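Local coordinates for protein aldose-aldose oxidoreductase (Caulobacter crescentus, PDB 5A04) that probably oxidises one aldose sugar while reducing another, using NADP(H) bound at its Rossmann-fold domain, at residues T198-T211 with E222-A235. Sequence-based numbering, arbitrary orientation.
Sequences TGEEPVAVNAVEST and EDIINFQLLFPSGA
Ser233 OG, in the turn that follows strand 224-230, is gripped twice: it donates to Glu200 OE2 at a short 2.5 Å and accepts from Ala235 N, an ST turn overlapping the end of the type I turn Phe231-Gly234. The other carboxylate oxygen, Glu200 OE1, takes the backbone N of Ser233 at 3.0 Å, and both oxygens use their syn lone pairs. An extended chain beyond CG gives Glu200 the reach, and the paired bonds fix the rotation of its carboxylate. Glycine fits at 234 because, at these backbone angles, a CB would be jammed against Ser233 O. Beside this clamp the ring of Phe231 is held between Thr198 and Pro202: Thr198 lies over one face, its CG2 4.1 Å from the ring centroid in a CH-pi contact, and Pro202 CB covers the opposite face.

Val203 and Ala204 both face Leu230, a classic beta bulge: Val203 N bonds Leu230 O at 2.8 Å, and the bond from Ala204 N is weak. Regular antiparallel pairing then runs to Ser210 and Ile224. At its middle Asn206 ND2 gives an almost straight bond (172°) to Gln228 OE1, which lies in the amide plane of Asn206; the two amides are nearly coplanar, 21° apart. Asn206 OD1 accepts from Thr336 OG1, while Gln228 NE2 donates to Asn238 OD1 of the next strand and to Asn226 O of the second subunit. The face carrying Val205, Ala207, Phe227 and Leu229 is largely apolar, with Val205 CG2 on Leu229 CD2 at 3.8 Å and Phe227 packed on helices 182-198 and 314-333. At the far end Thr211 OG1 accepts from Asp223 N at 2.9 Å while donating to Glu209 OE2, whose charge Arg213 also meets.

The hairpin thus buries a largely apolar face under helices, whereas the amides of Asn206 and Gln228 bond to each other, to Thr336 and Asn238, and to the second subunit, so their buried polar groups are satisfied.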
# COMPACT_ATOMS: atom_id res chain seq x y z
N THR A 198 3.18 -2.49 -14.75
CA THR A 198 2.52 -3.69 -15.27
C THR A 198 2.62 -3.75 -16.78
O THR A 198 2.61 -4.83 -17.37
CB THR A 198 1.01 -3.75 -14.89
OG1 THR A 198 0.36 -2.58 -15.41
CG2 THR A 198 0.82 -3.80 -13.39
N GLY A 199 2.69 -2.57 -17.40
CA GLY A 199 2.58 -2.46 -18.85
C GLY A 199 1.17 -2.78 -19.31
O GLY A 199 0.95 -3.13 -20.48
N GLU A 200 0.21 -2.66 -18.40
CA GLU A 200 -1.19 -2.99 -18.70
C GLU A 200 -2.14 -1.84 -18.42
O GLU A 200 -1.76 -0.85 -17.81
CB GLU A 200 -1.62 -4.19 -17.87
CG GLU A 200 -0.82 -5.47 -18.13
CD GLU A 200 -1.39 -6.62 -17.33
OE1 GLU A 200 -2.46 -7.14 -17.71
OE2 GLU A 200 -0.77 -6.99 -16.30
N GLU A 201 -3.39 -2.00 -18.86
CA GLU A 201 -4.45 -1.04 -18.52
C GLU A 201 -5.48 -1.73 -17.64
O GLU A 201 -5.85 -2.87 -17.89
CB GLU A 201 -5.11 -0.50 -19.79
CG GLU A 201 -4.12 0.09 -20.78
CD GLU A 201 -3.45 1.34 -20.25
OE1 GLU A 201 -4.07 2.04 -19.43
OE2 GLU A 201 -2.31 1.63 -20.68
N PRO A 202 -5.98 -1.02 -16.61
CA PRO A 202 -6.85 -1.69 -15.64
C PRO A 202 -8.22 -2.04 -16.21
O PRO A 202 -8.70 -1.37 -17.12
CB PRO A 202 -6.98 -0.67 -14.50
CG PRO A 202 -6.61 0.64 -15.11
CD PRO A 202 -5.68 0.38 -16.25
N VAL A 203 -8.82 -3.10 -15.68
CA VAL A 203 -10.17 -3.48 -16.12
C VAL A 203 -11.18 -3.31 -15.00
O VAL A 203 -12.39 -3.45 -15.23
CB VAL A 203 -10.22 -4.93 -16.63
CG1 VAL A 203 -9.49 -5.03 -17.97
CG2 VAL A 203 -9.64 -5.89 -15.60
N ALA A 204 -10.72 -3.01 -13.79
CA ALA A 204 -11.64 -2.78 -12.69
C ALA A 204 -10.99 -1.87 -11.67
O ALA A 204 -9.77 -1.92 -11.47
CB ALA A 204 -12.07 -4.10 -12.05
N VAL A 205 -11.82 -1.05 -11.02
CA VAL A 205 -11.35 -0.00 -10.13
C VAL A 205 -12.23 0.08 -8.89
O VAL A 205 -13.46 0.15 -9.01
CB VAL A 205 -11.37 1.37 -10.83
CG1 VAL A 205 -10.93 2.47 -9.87
CG2 VAL A 205 -10.49 1.35 -12.08
N ASN A 206 -11.61 0.08 -7.71
CA ASN A 206 -12.26 0.45 -6.44
C ASN A 206 -11.65 1.73 -5.93
O ASN A 206 -10.49 2.01 -6.21
CB ASN A 206 -12.07 -0.61 -5.34
CG ASN A 206 -13.03 -1.76 -5.43
OD1 ASN A 206 -14.12 -1.65 -5.99
ND2 ASN A 206 -12.63 -2.89 -4.85
N ALA A 207 -12.39 2.48 -5.11
CA ALA A 207 -11.80 3.64 -4.45
C ALA A 207 -12.55 4.02 -3.19
O ALA A 207 -13.75 3.79 -3.07
CB ALA A 207 -11.76 4.84 -5.41
N VAL A 208 -11.81 4.61 -2.25
CA VAL A 208 -12.37 5.19 -1.04
C VAL A 208 -11.84 6.62 -0.91
O VAL A 208 -10.63 6.85 -1.06
CB VAL A 208 -11.99 4.36 0.23
CG1 VAL A 208 -12.66 3.00 0.19
CG2 VAL A 208 -10.51 4.19 0.34
N GLU A 209 -12.73 7.58 -0.66
CA GLU A 209 -12.32 8.96 -0.43
C GLU A 209 -12.44 9.32 1.04
O GLU A 209 -13.35 8.87 1.73
CB GLU A 209 -13.15 9.93 -1.27
CG GLU A 209 -12.63 11.36 -1.22
CD GLU A 209 -13.71 12.41 -1.35
OE1 GLU A 209 -14.63 12.24 -2.19
OE2 GLU A 209 -13.62 13.42 -0.60
N SER A 210 -11.50 10.12 1.53
CA SER A 210 -11.59 10.63 2.88
C SER A 210 -11.11 12.07 2.93
O SER A 210 -9.92 12.34 2.77
CB SER A 210 -10.80 9.76 3.85
OG SER A 210 -11.00 10.20 5.19
N THR A 211 -12.05 12.98 3.14
CA THR A 211 -11.72 14.40 3.16
C THR A 211 -12.46 15.08 4.30
O THR A 211 -13.68 14.96 4.43
CB THR A 211 -12.10 15.08 1.82
OG1 THR A 211 -11.44 14.42 0.74
CG2 THR A 211 -11.71 16.55 1.83
N GLU A 222 -10.73 16.97 -3.20
CA GLU A 222 -10.53 15.88 -2.24
C GLU A 222 -9.11 15.84 -1.68
O GLU A 222 -8.15 16.25 -2.34
CB GLU A 222 -10.88 14.51 -2.88
CG GLU A 222 -9.82 13.88 -3.79
CD GLU A 222 -9.70 14.52 -5.17
OE1 GLU A 222 -10.54 15.38 -5.54
OE2 GLU A 222 -8.75 14.16 -5.90
N ASP A 223 -9.02 15.34 -0.46
CA ASP A 223 -7.74 15.15 0.22
C ASP A 223 -7.21 13.75 -0.10
O ASP A 223 -6.32 13.61 -0.93
CB ASP A 223 -7.91 15.36 1.72
CG ASP A 223 -6.68 14.95 2.52
OD1 ASP A 223 -5.60 14.77 1.92
OD2 ASP A 223 -6.80 14.84 3.75
N ILE A 224 -7.76 12.74 0.56
CA ILE A 224 -7.35 11.36 0.30
C ILE A 224 -8.32 10.66 -0.65
O ILE A 224 -9.54 10.71 -0.45
CB ILE A 224 -7.25 10.53 1.61
CG1 ILE A 224 -6.10 11.04 2.47
CG2 ILE A 224 -7.03 9.06 1.28
CD1 ILE A 224 -6.03 10.39 3.87
N ILE A 225 -7.80 10.03 -1.68
CA ILE A 225 -8.61 9.08 -2.44
C ILE A 225 -7.71 7.92 -2.85
O ILE A 225 -6.84 8.02 -3.73
CB ILE A 225 -9.34 9.75 -3.66
CG1 ILE A 225 -10.23 8.73 -4.37
CG2 ILE A 225 -8.36 10.45 -4.64
CD1 ILE A 225 -11.20 9.37 -5.38
N ASN A 226 -7.90 6.80 -2.15
CA ASN A 226 -7.09 5.61 -2.37
C ASN A 226 -7.83 4.70 -3.31
O ASN A 226 -9.07 4.65 -3.27
CB ASN A 226 -6.80 4.91 -1.04
CG ASN A 226 -6.06 5.81 -0.07
OD1 ASN A 226 -5.36 6.75 -0.48
ND2 ASN A 226 -6.20 5.52 1.22
N PHE A 227 -7.11 3.98 -4.15
CA PHE A 227 -7.80 3.17 -5.15
C PHE A 227 -7.11 1.85 -5.39
O PHE A 227 -5.91 1.67 -5.09
CB PHE A 227 -7.98 3.95 -6.47
CG PHE A 227 -6.72 4.60 -7.00
CD1 PHE A 227 -6.27 5.82 -6.51
CD2 PHE A 227 -6.01 4.00 -8.04
CE1 PHE A 227 -5.10 6.43 -7.03
CE2 PHE A 227 -4.86 4.60 -8.57
CZ PHE A 227 -4.41 5.81 -8.06
N GLN A 228 -7.90 0.89 -5.87
CA GLN A 228 -7.41 -0.43 -6.22
C GLN A 228 -7.61 -0.62 -7.71
O GLN A 228 -8.64 -0.21 -8.23
CB GLN A 228 -8.17 -1.52 -5.48
CG GLN A 228 -8.17 -1.37 -3.97
CD GLN A 228 -8.79 -2.57 -3.31
OE1 GLN A 228 -10.01 -2.79 -3.41
NE2 GLN A 228 -7.96 -3.37 -2.62
N LEU A 229 -6.64 -1.25 -8.36
CA LEU A 229 -6.75 -1.59 -9.78
C LEU A 229 -6.57 -3.08 -9.98
O LEU A 229 -5.70 -3.69 -9.36
CB LEU A 229 -5.70 -0.83 -10.61
CG LEU A 229 -5.62 0.69 -10.44
CD1 LEU A 229 -4.41 1.25 -11.18
CD2 LEU A 229 -6.89 1.35 -10.94
N LEU A 230 -7.37 -3.65 -10.88
CA LEU A 230 -7.15 -5.01 -11.34
C LEU A 230 -6.82 -4.97 -12.82
O LEU A 230 -7.44 -4.21 -13.57
CB LEU A 230 -8.39 -5.88 -11.09
CG LEU A 230 -8.35 -7.33 -11.57
CD1 LEU A 230 -7.33 -8.17 -10.79
CD2 LEU A 230 -9.76 -7.94 -11.45
N PHE A 231 -5.84 -5.77 -13.25
CA PHE A 231 -5.40 -5.80 -14.64
C PHE A 231 -5.73 -7.15 -15.30
O PHE A 231 -5.94 -8.14 -14.59
CB PHE A 231 -3.89 -5.53 -14.71
CG PHE A 231 -3.49 -4.16 -14.22
CD1 PHE A 231 -3.20 -3.94 -12.89
CD2 PHE A 231 -3.40 -3.09 -15.11
CE1 PHE A 231 -2.82 -2.66 -12.44
CE2 PHE A 231 -3.02 -1.82 -14.68
CZ PHE A 231 -2.73 -1.61 -13.34
N PRO A 232 -5.77 -7.20 -16.65
CA PRO A 232 -6.17 -8.46 -17.32
C PRO A 232 -5.31 -9.67 -16.94
O PRO A 232 -5.83 -10.78 -16.88
CB PRO A 232 -6.00 -8.12 -18.81
CG PRO A 232 -6.28 -6.65 -18.86
CD PRO A 232 -5.62 -6.10 -17.62
N SER A 233 -4.03 -9.46 -16.69
CA SER A 233 -3.13 -10.56 -16.35
C SER A 233 -3.41 -11.14 -14.97
O SER A 233 -2.88 -12.20 -14.61
CB SER A 233 -1.68 -10.09 -16.39
OG SER A 233 -1.44 -9.23 -15.29
N GLY A 234 -4.20 -10.41 -14.18
CA GLY A 234 -4.43 -10.77 -12.80
C GLY A 234 -3.60 -9.92 -11.84
O GLY A 234 -3.80 -10.00 -10.63
N ALA A 235 -2.67 -9.13 -12.37
CA ALA A 235 -1.93 -8.17 -11.53
C ALA A 235 -2.90 -7.23 -10.80
O ALA A 235 -3.94 -6.85 -11.33
CB ALA A 235 -0.94 -7.37 -12.38